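Local coordinates for protein EH1AB1 (Metagenome, PDB 6I8F) that hydrolyses esters and has the alpha/beta-hydrolase fold, probably working through a catalytic triad of serine, histidine and aspartate, at residues I98-G103 / I129-R134; R168-G173 / P196-L201; M200-A205 / F263-G268; P204-S209 / R273-A278. All blocks are in the same frame, centred on the assembly; numbering follows the deposited sequence.

Interaction 1 (I98-G103 / I129-R134)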
# COMPACT_ATOMS: atom_id res chain seq x y z
N ILE A 98 10.94 -12.31 8.42
CA ILE A 98 10.63 -13.62 8.95
C ILE A 98 9.21 -13.99 8.51
O ILE A 98 8.24 -13.34 8.90
CB ILE A 98 10.80 -13.67 10.48
CG1 ILE A 98 12.24 -13.34 10.86
CG2 ILE A 98 10.35 -15.02 11.03
CD1 ILE A 98 12.40 -12.76 12.24
N TYR A 99 9.12 -15.06 7.70
CA TYR A 99 7.90 -15.47 7.01
C TYR A 99 7.38 -16.80 7.56
O TYR A 99 8.11 -17.78 7.68
CB TYR A 99 8.13 -15.59 5.50
CG TYR A 99 6.84 -15.67 4.73
CD1 TYR A 99 6.21 -16.88 4.48
CD2 TYR A 99 6.22 -14.52 4.27
CE1 TYR A 99 5.00 -16.95 3.81
CE2 TYR A 99 5.01 -14.57 3.59
CZ TYR A 99 4.39 -15.79 3.37
OH TYR A 99 3.21 -15.83 2.69
N TYR A 100 6.07 -16.80 7.86
CA TYR A 100 5.32 -17.93 8.34
C TYR A 100 4.29 -18.35 7.29
O TYR A 100 3.33 -17.61 7.03
CB TYR A 100 4.61 -17.55 9.64
CG TYR A 100 5.49 -16.93 10.69
CD1 TYR A 100 6.46 -17.68 11.34
CD2 TYR A 100 5.35 -15.60 11.06
CE1 TYR A 100 7.26 -17.13 12.33
CE2 TYR A 100 6.14 -15.04 12.06
CZ TYR A 100 7.09 -15.81 12.70
OH TYR A 100 7.87 -15.27 13.68
N HIS A 101 4.51 -19.52 6.68
CA HIS A 101 3.61 -20.09 5.68
C HIS A 101 2.20 -20.27 6.26
O HIS A 101 2.01 -20.41 7.46
CB HIS A 101 4.16 -21.42 5.14
CG HIS A 101 4.10 -22.56 6.11
ND1 HIS A 101 2.92 -23.24 6.36
CD2 HIS A 101 5.05 -23.14 6.87
CE1 HIS A 101 3.14 -24.18 7.26
NE2 HIS A 101 4.44 -24.14 7.59
N GLY A 102 1.21 -20.26 5.37
CA GLY A 102 -0.16 -20.59 5.72
C GLY A 102 -0.41 -22.09 5.61
O GLY A 102 0.50 -22.86 5.25
N GLY A 103 -1.66 -22.47 5.88
CA GLY A 103 -2.11 -23.87 5.87
C GLY A 103 -2.91 -24.25 7.11
O GLY A 103 -2.92 -25.42 7.53
N ILE A 129 13.38 -15.16 5.56
CA ILE A 129 13.64 -16.37 6.33
C ILE A 129 12.30 -17.03 6.62
O ILE A 129 11.56 -16.54 7.46
CB ILE A 129 14.42 -16.08 7.63
CG1 ILE A 129 15.72 -15.34 7.34
CG2 ILE A 129 14.67 -17.38 8.38
CD1 ILE A 129 16.47 -14.90 8.59
N SER A 130 12.05 -18.14 5.91
CA SER A 130 10.81 -18.92 6.03
C SER A 130 10.95 -19.95 7.16
O SER A 130 11.98 -20.62 7.28
CB SER A 130 10.51 -19.58 4.71
OG SER A 130 9.28 -20.27 4.78
N ILE A 131 9.91 -20.07 7.99
CA ILE A 131 9.99 -20.83 9.22
C ILE A 131 9.12 -22.08 9.11
O ILE A 131 7.96 -22.02 8.70
CB ILE A 131 9.58 -19.98 10.44
CG1 ILE A 131 10.41 -18.70 10.59
CG2 ILE A 131 9.61 -20.83 11.71
CD1 ILE A 131 11.89 -18.93 10.75
N ASP A 132 9.71 -23.20 9.53
CA ASP A 132 9.06 -24.49 9.58
C ASP A 132 8.63 -24.75 11.03
O ASP A 132 9.34 -25.36 11.81
CB ASP A 132 10.01 -25.57 9.05
CG ASP A 132 9.32 -26.80 8.49
OD1 ASP A 132 8.06 -26.85 8.49
OD2 ASP A 132 10.04 -27.70 8.03
N TYR A 133 7.46 -24.22 11.39
CA TYR A 133 6.92 -24.34 12.73
C TYR A 133 6.13 -25.66 12.85
O TYR A 133 5.61 -26.19 11.84
CB TYR A 133 6.06 -23.12 13.04
CG TYR A 133 4.94 -22.86 12.06
CD1 TYR A 133 5.09 -21.97 11.01
CD2 TYR A 133 3.71 -23.49 12.21
CE1 TYR A 133 4.06 -21.72 10.12
CE2 TYR A 133 2.67 -23.25 11.33
CZ TYR A 133 2.84 -22.36 10.28
OH TYR A 133 1.81 -22.13 9.42
N ARG A 134 6.06 -26.20 14.07
CA ARG A 134 5.27 -27.42 14.36
C ARG A 134 3.81 -27.21 13.97
O ARG A 134 3.28 -26.12 14.15
CB ARG A 134 5.30 -27.77 15.85
CG ARG A 134 6.62 -28.38 16.29
CD ARG A 134 6.68 -28.62 17.78
NE ARG A 134 6.64 -27.37 18.51
CZ ARG A 134 6.22 -27.25 19.76
NH1 ARG A 134 5.77 -28.31 20.41
NH2 ARG A 134 6.23 -26.06 20.33
O HOH W 1 7.20 -20.72 6.39
O HOH W 2 5.78 -25.80 9.29

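Interaction 2 (R168-G173 / P196-L201)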
# COMPACT_ATOMS: atom_id res chain seq x y z
N ARG A 168 15.87 -3.66 11.26
CA ARG A 168 14.94 -3.84 10.14
C ARG A 168 14.55 -5.32 10.02
O ARG A 168 14.84 -5.97 9.03
CB ARG A 168 15.53 -3.26 8.85
CG ARG A 168 15.63 -1.74 8.86
CD ARG A 168 16.23 -1.15 7.60
NE ARG A 168 17.57 -1.67 7.39
CZ ARG A 168 18.28 -1.58 6.27
NH1 ARG A 168 17.79 -0.92 5.22
NH2 ARG A 168 19.47 -2.18 6.19
N LEU A 169 13.83 -5.79 11.03
CA LEU A 169 13.35 -7.16 11.15
C LEU A 169 11.83 -7.15 11.05
O LEU A 169 11.17 -6.67 11.96
CB LEU A 169 13.79 -7.70 12.51
CG LEU A 169 14.59 -8.98 12.52
CD1 LEU A 169 15.78 -8.88 11.58
CD2 LEU A 169 15.04 -9.30 13.93
N ALA A 170 11.28 -7.68 9.95
CA ALA A 170 9.84 -7.77 9.78
C ALA A 170 9.38 -9.20 10.12
O ALA A 170 10.17 -10.14 10.06
CB ALA A 170 9.47 -7.42 8.36
N VAL A 171 8.09 -9.34 10.40
CA VAL A 171 7.42 -10.64 10.38
C VAL A 171 6.28 -10.56 9.37
O VAL A 171 5.75 -9.47 9.08
CB VAL A 171 6.88 -11.04 11.77
CG1 VAL A 171 8.01 -11.28 12.74
CG2 VAL A 171 5.88 -10.02 12.32
N GLY A 172 5.90 -11.72 8.83
CA GLY A 172 4.82 -11.77 7.90
C GLY A 172 4.40 -13.18 7.61
O GLY A 172 5.06 -14.12 7.99
N GLY A 173 3.29 -13.31 6.92
CA GLY A 173 2.76 -14.62 6.57
C GLY A 173 1.40 -14.50 5.94
O GLY A 173 0.80 -13.43 5.98
N PRO A 196 8.98 -6.85 16.15
CA PRO A 196 9.31 -6.61 14.76
C PRO A 196 9.19 -5.13 14.39
O PRO A 196 8.39 -4.43 14.97
CB PRO A 196 8.26 -7.43 14.00
CG PRO A 196 7.87 -8.51 14.97
CD PRO A 196 7.86 -7.79 16.30
N ALA A 197 9.98 -4.70 13.40
CA ALA A 197 9.93 -3.34 12.87
C ALA A 197 8.76 -3.16 11.89
O ALA A 197 8.43 -2.02 11.50
CB ALA A 197 11.24 -3.05 12.19
N PHE A 198 8.15 -4.26 11.44
CA PHE A 198 7.14 -4.23 10.37
C PHE A 198 6.39 -5.56 10.40
O PHE A 198 6.98 -6.56 10.80
CB PHE A 198 7.82 -3.98 9.02
CG PHE A 198 6.92 -3.81 7.82
CD1 PHE A 198 6.61 -4.89 7.01
CD2 PHE A 198 6.42 -2.57 7.47
CE1 PHE A 198 5.81 -4.74 5.88
CE2 PHE A 198 5.63 -2.41 6.33
CZ PHE A 198 5.32 -3.50 5.55
N GLN A 199 5.12 -5.55 9.99
CA GLN A 199 4.31 -6.77 9.91
C GLN A 199 3.59 -6.82 8.56
O GLN A 199 2.90 -5.89 8.17
CB GLN A 199 3.36 -6.90 11.11
CG GLN A 199 2.35 -5.76 11.26
CD GLN A 199 1.50 -5.88 12.51
OE1 GLN A 199 0.93 -6.93 12.79
NE2 GLN A 199 1.40 -4.80 13.27
N MET A 200 3.78 -7.93 7.84
CA MET A 200 3.17 -8.13 6.54
C MET A 200 2.08 -9.20 6.70
O MET A 200 2.38 -10.39 6.79
CB MET A 200 4.21 -8.57 5.50
CG MET A 200 3.61 -8.89 4.13
SD MET A 200 4.76 -9.76 3.03
CE MET A 200 6.05 -8.54 2.84
N LEU A 201 0.83 -8.76 6.78
CA LEU A 201 -0.30 -9.64 7.04
C LEU A 201 -1.08 -9.87 5.74
O LEU A 201 -1.81 -9.01 5.27
CB LEU A 201 -1.18 -9.03 8.13
CG LEU A 201 -0.46 -8.47 9.36
CD1 LEU A 201 -1.48 -7.92 10.35
CD2 LEU A 201 0.42 -9.51 10.03

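Interaction 3 (M200-A205 / F263-G268)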
# COMPACT_ATOMS: atom_id res chain seq x y z
N MET A 200 3.78 -7.93 7.84
CA MET A 200 3.17 -8.13 6.54
C MET A 200 2.08 -9.20 6.70
O MET A 200 2.38 -10.39 6.79
CB MET A 200 4.21 -8.57 5.50
CG MET A 200 3.61 -8.89 4.13
SD MET A 200 4.76 -9.76 3.03
CE MET A 200 6.05 -8.54 2.84
N LEU A 201 0.83 -8.76 6.78
CA LEU A 201 -0.30 -9.64 7.04
C LEU A 201 -1.08 -9.87 5.74
O LEU A 201 -1.81 -9.01 5.27
CB LEU A 201 -1.18 -9.03 8.13
CG LEU A 201 -0.46 -8.47 9.36
CD1 LEU A 201 -1.48 -7.92 10.35
CD2 LEU A 201 0.42 -9.51 10.03
N ILE A 202 -0.90 -11.06 5.16
CA ILE A 202 -1.55 -11.46 3.91
C ILE A 202 -2.80 -12.28 4.27
O ILE A 202 -2.70 -13.38 4.81
CB ILE A 202 -0.59 -12.25 3.01
CG1 ILE A 202 0.74 -11.53 2.77
CG2 ILE A 202 -1.30 -12.64 1.72
CD1 ILE A 202 0.61 -10.10 2.24
N TYR A 203 -3.97 -11.72 3.94
CA TYR A 203 -5.30 -12.24 4.29
C TYR A 203 -5.23 -13.04 5.59
O TYR A 203 -5.49 -14.24 5.60
CB TYR A 203 -5.97 -13.00 3.14
CG TYR A 203 -5.12 -13.87 2.25
CD1 TYR A 203 -4.54 -15.04 2.71
CD2 TYR A 203 -4.94 -13.54 0.92
CE1 TYR A 203 -3.78 -15.84 1.88
CE2 TYR A 203 -4.20 -14.34 0.07
CZ TYR A 203 -3.62 -15.50 0.55
OH TYR A 203 -2.90 -16.27 -0.31
N PRO A 204 -4.89 -12.39 6.72
CA PRO A 204 -4.81 -13.08 8.01
C PRO A 204 -6.19 -13.46 8.54
O PRO A 204 -7.17 -12.78 8.24
CB PRO A 204 -4.16 -12.03 8.92
CG PRO A 204 -4.61 -10.70 8.33
CD PRO A 204 -4.64 -10.94 6.84
N ALA A 205 -6.25 -14.56 9.30
CA ALA A 205 -7.31 -14.83 10.27
C ALA A 205 -7.02 -13.99 11.51
O ALA A 205 -5.91 -14.02 12.00
CB ALA A 205 -7.34 -16.29 10.62
N PHE A 263 1.52 -3.86 6.59
CA PHE A 263 0.87 -4.02 5.32
C PHE A 263 -0.19 -5.11 5.52
O PHE A 263 0.15 -6.21 5.93
CB PHE A 263 1.90 -4.41 4.25
CG PHE A 263 1.33 -4.77 2.91
CD1 PHE A 263 1.06 -3.79 1.96
CD2 PHE A 263 1.06 -6.08 2.57
CE1 PHE A 263 0.55 -4.12 0.72
CE2 PHE A 263 0.53 -6.41 1.34
CZ PHE A 263 0.29 -5.43 0.41
N VAL A 264 -1.46 -4.79 5.24
CA VAL A 264 -2.57 -5.74 5.42
C VAL A 264 -3.28 -5.89 4.07
O VAL A 264 -3.74 -4.91 3.48
CB VAL A 264 -3.54 -5.27 6.53
CG1 VAL A 264 -4.63 -6.30 6.77
CG2 VAL A 264 -2.83 -4.93 7.83
N LEU A 265 -3.33 -7.13 3.58
CA LEU A 265 -3.92 -7.43 2.30
C LEU A 265 -5.14 -8.33 2.52
O LEU A 265 -5.05 -9.30 3.28
CB LEU A 265 -2.87 -8.10 1.41
CG LEU A 265 -3.33 -8.45 -0.01
CD1 LEU A 265 -2.17 -8.38 -0.99
CD2 LEU A 265 -3.97 -9.83 -0.06
N THR A 266 -6.26 -7.99 1.86
CA THR A 266 -7.41 -8.88 1.79
C THR A 266 -7.71 -9.26 0.33
O THR A 266 -7.45 -8.51 -0.62
CB THR A 266 -8.65 -8.28 2.46
OG1 THR A 266 -8.95 -7.04 1.82
CG2 THR A 266 -8.47 -8.09 3.95
N ALA A 267 -8.26 -10.46 0.19
CA ALA A 267 -8.83 -10.95 -1.06
C ALA A 267 -10.34 -10.67 -1.04
O ALA A 267 -10.98 -10.84 -0.00
CB ALA A 267 -8.53 -12.42 -1.23
N GLY A 268 -10.89 -10.25 -2.18
CA GLY A 268 -12.29 -9.83 -2.32
C GLY A 268 -13.29 -10.94 -2.03
O GLY A 268 -14.30 -10.71 -1.38

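Interaction 4 (P204-S209 / R273-A278)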
# COMPACT_ATOMS: atom_id res chain seq x y z
N PRO A 204 -4.89 -12.39 6.72
CA PRO A 204 -4.81 -13.08 8.01
C PRO A 204 -6.19 -13.46 8.54
O PRO A 204 -7.17 -12.78 8.24
CB PRO A 204 -4.16 -12.03 8.92
CG PRO A 204 -4.61 -10.70 8.33
CD PRO A 204 -4.64 -10.94 6.84
N ALA A 205 -6.25 -14.56 9.30
CA ALA A 205 -7.31 -14.83 10.27
C ALA A 205 -7.02 -13.99 11.51
O ALA A 205 -5.91 -14.02 12.00
CB ALA A 205 -7.34 -16.29 10.62
N THR A 206 -8.00 -13.22 12.00
CA THR A 206 -7.74 -12.33 13.13
C THR A 206 -8.78 -12.48 14.25
O THR A 206 -8.60 -11.90 15.32
CB THR A 206 -7.68 -10.86 12.69
OG1 THR A 206 -8.98 -10.47 12.23
CG2 THR A 206 -6.62 -10.62 11.64
N ASP A 207 -9.86 -13.23 14.01
CA ASP A 207 -10.93 -13.33 15.01
C ASP A 207 -11.61 -14.71 14.90
O ASP A 207 -12.35 -14.97 13.95
CB ASP A 207 -11.92 -12.18 14.85
CG ASP A 207 -12.98 -12.08 15.94
OD1 ASP A 207 -12.89 -12.83 16.94
OD2 ASP A 207 -13.92 -11.25 15.76
N SER A 208 -11.38 -15.55 15.91
CA SER A 208 -11.96 -16.88 16.01
C SER A 208 -13.26 -16.88 16.83
O SER A 208 -13.88 -17.94 17.02
CB SER A 208 -10.97 -17.83 16.61
OG SER A 208 -9.80 -17.92 15.83
N SER A 209 -13.66 -15.71 17.34
CA SER A 209 -14.70 -15.62 18.36
C SER A 209 -16.06 -15.30 17.75
O SER A 209 -17.08 -15.65 18.32
CB SER A 209 -14.32 -14.60 19.41
OG SER A 209 -14.52 -13.30 18.90
N ARG A 273 -11.96 -11.74 4.68
CA ARG A 273 -11.82 -10.38 4.18
C ARG A 273 -12.16 -9.35 5.27
O ARG A 273 -11.35 -8.45 5.53
CB ARG A 273 -12.69 -10.18 2.93
CG ARG A 273 -12.49 -8.84 2.23
CD ARG A 273 -13.57 -8.60 1.18
NE ARG A 273 -14.90 -8.62 1.79
CZ ARG A 273 -16.05 -8.53 1.13
NH1 ARG A 273 -16.06 -8.51 -0.19
NH2 ARG A 273 -17.18 -8.44 1.80
N ASP A 274 -13.35 -9.47 5.89
CA ASP A 274 -13.86 -8.43 6.80
C ASP A 274 -12.94 -8.28 8.02
O ASP A 274 -12.63 -7.18 8.45
CB ASP A 274 -15.31 -8.67 7.21
CG ASP A 274 -16.33 -8.50 6.09
OD1 ASP A 274 -15.93 -8.10 4.97
OD2 ASP A 274 -17.53 -8.76 6.34
N GLU A 275 -12.51 -9.40 8.61
CA GLU A 275 -11.73 -9.34 9.83
C GLU A 275 -10.29 -8.89 9.52
O GLU A 275 -9.61 -8.34 10.39
CB GLU A 275 -11.84 -10.68 10.57
CG GLU A 275 -11.01 -11.80 10.00
CD GLU A 275 -11.48 -13.18 10.46
OE1 GLU A 275 -12.67 -13.47 10.27
OE2 GLU A 275 -10.66 -13.94 11.01
N GLY A 276 -9.82 -9.13 8.29
CA GLY A 276 -8.54 -8.58 7.85
C GLY A 276 -8.60 -7.06 7.79
O GLY A 276 -7.74 -6.35 8.36
N ARG A 277 -9.64 -6.55 7.14
CA ARG A 277 -9.83 -5.12 7.01
C ARG A 277 -10.03 -4.50 8.39
O ARG A 277 -9.42 -3.46 8.71
CB ARG A 277 -11.02 -4.81 6.10
CG ARG A 277 -11.12 -3.34 5.75
CD ARG A 277 -12.24 -3.06 4.78
NE ARG A 277 -12.27 -1.64 4.47
CZ ARG A 277 -13.28 -1.02 3.87
NH1 ARG A 277 -14.33 -1.72 3.45
NH2 ARG A 277 -13.23 0.29 3.72
N ALA A 278 -10.85 -5.15 9.23
CA ALA A 278 -11.07 -4.71 10.61
C ALA A 278 -9.74 -4.52 11.34
O ALA A 278 -9.57 -3.56 12.08
CB ALA A 278 -11.96 -5.70 11.33

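Interaction 1 (I98-G103 / I129-R134)
The imidazole of H101 lies against the phenol of Y133 in an offset stack, ring centroids 4.4 Å apart and planes tilted by only 12°. The same tyrosine bonds its stacking partner's backbone: Y133 OH donates to H101 O at 2.6 Å, and the hydroxyl also sits over one face of the imidazole, toward the rim, while H101 O meets the phenol at its edge. With CG between its backbone N and carbonyl carbon (chi1 71°), H101 folds its ring onto Y133 and aims ND1 at G102 O, 2.7 Å away and in the imidazole plane. Apolar packing is close upstream too, where strands 94-100 and 127-132 run parallel: I98 CG2 touches I131 CG1 at 3.7 Å, and Y100, alongside I131, brings CE1 to the same carbon at 3.9 Å. Backbone bonds from Y99 N to I129 O and from I131 N to Y99 O close the ladder here. Between the ladder and the stack, water bridges the backbones: one molecule accepts from H101 N, donates to I131 O and bonds S130 OG. A second joins H101 NE2, D132 OD1 and Y133 O, on the looser side, where D132 and R134 are partly exposed and D132 pairs with R80. Were the imidazole replaced by the methyl of an alanine here, the Y133 ring would probably lose its stacking partner and G102 O its ND1 donor. H101 opens an HGGG sequence consistent with the oxyanion-hole turn of hormone-sensitive-lipase-like esterases; stack, hydroxyl bond and ring-to-backbone bond together would restrict the turn's movement.

Interaction 2 (R168-G173 / P196-L201)
V171 sets both of its methyls against the ring of P196, with V171 CG1 and V171 CG2 each 3.6 Å from P196 CG. That grip follows from the valine torsion: a chi1 of -66° turns CG1 away from the carbonyl carbon and CG2 over the backbone, and the pair spans the proline carbon. An alanine here would remove both methyls and would probably open a gap beside P196 and against F152, which also packs on the valine. Alongside this apolar patch, four backbone bonds satisfy successive polar atoms. A197 N donates to L169 O at 2.7 Å, V171 N to F198 O at 3.0 Å, M200 N to V171 O at 2.8 Å, this last in the carbonyl plane, and G173 N to M200 O at 3.1 Å. Strands 169-174 and 198-202 are thus parallel neighbours, the two strands of a beta-alpha-beta crossover through helix 176-190, and G173 is the first glycine of a GxSxG sequence consistent with the nucleophile elbow of alpha/beta hydrolases. G172 brings the strands close: a CB on it would fall 2.9 Å from M200 CB, a clash. On the same face A170 CB approaches the F198 ring at its edge. The alternate backbone groups of strand 169-174 face the other way, A170 O accepting from I98 N and G172 N donating to I98 O of strand 94-100. Of the long polar side chains, Q199 gives its NE2 to P260 O, and R168 forms a salt bridge through NE with D165 while NH1 bonds F327 O.

Interaction 3 (M200-A205 / F263-G268)
I202 pushes its CD1 methyl against the edge of the F263 ring, near the ring plane, with I202 CD1 3.8 Å from F263 CE2; the same methyl rests 4.1 Å from L265 CB. M200 lies alongside this phenylalanine and touches it through CG. F263 holds CG anti to its backbone N (chi1 173°), which lays the ring beside M200 and turns its edge to I202 CD1. On the other face of the sheet, L201 CD1 meets V264 CG2 at 4.1 Å. Further along, Y203 runs beside L265, its CD2 4.0 Å from L265 CD2, and the same Y203 CD2 is near A267 CB. Behind these side chains the backbones pair as parallel, adjacent strands, almost without twist between the short segments (5°), in the central sheet of the alpha/beta-hydrolase fold. L201 N donates to F263 O at 2.8 Å and L265 N to L201 O at 2.9 Å, both nearly straight onto the carbonyl oxygen. The third bond, Y203 N to L265 O at 2.7 Å, is bent to 135°, where the chain leaves strand 198-202. I202 CG2 sits over the centre of one face of the Y203 ring, and Y203 OH bonds F303 N, so the phenol is held at its face and its far end. It also packs on D270 and meets the ring of H300, two residues whose arrangement with S175 is consistent with a Ser-His-Asp triad. Outside, A319 of helix 310-327 covers M200 and F263, while Y279 and A280 of helix 273-285 pack on L201 and V264.

Interaction 4 (P204-S209 / R273-A278)
E275 reaches from the first turn of its helix into the loop 204-209, its side chain running antiparallel to that of T206. A chi1 of 77° swings CG over the helix backbone toward the loop. E275 CB and E275 CG both lie 3.3 Å from T206 OG1, and this hydroxyl makes a weak bond back to E275 O. Beyond CG the chain is extended and carries the carboxylate to the loop backbone, E275 CD lying 3.8 Å from T206 N and 3.9 Å from D207 N. There E275 OE2 takes two hydrogens: T206 N, 2.9 Å away, comes in on the anti lone pair, while D207 N, 3.2 Å from E275 OE2, approaches from above the carboxylate plane. A205 CA also lies near this oxygen, 3.5 Å from E275 OE2. E275 OE1 forms a salt bridge with R215, which would probably stabilise the buried charge. Downstream, S209 N and S209 OG both donate to D207 OD1, the first of these closing an Asx turn. The carboxylate thereby ties the loop between strand 198-202 and helix 213-219 to the start of helix 273-285, whose R277 pairs with E285 and D281 of the second subunit.

In the fold
Interactions 1, 2 and 3 step across one sheet, joining in spatial order strands 127-132, 94-100, 169-174, 198-202 and 262-267. The centres of interactions 1 and 2 lie about 13 Å apart. Those of interactions 1 and 3 are about 16 Å apart. Interaction 1 closes before interaction 2 opens; interactions 2 and 3 share M200 and L201 on strand 198-202. Interaction 4 shares P204 and A205 with interaction 3 and links the loop after strand 198-202 to helix 273-285, its centre about 20 Å from that of interaction 1. The strand ends in interactions 1 to 3 thus gather the HGGG turn, the likely nucleophile elbow and the tyrosine beside the probable triad around what is probably the catalytic region.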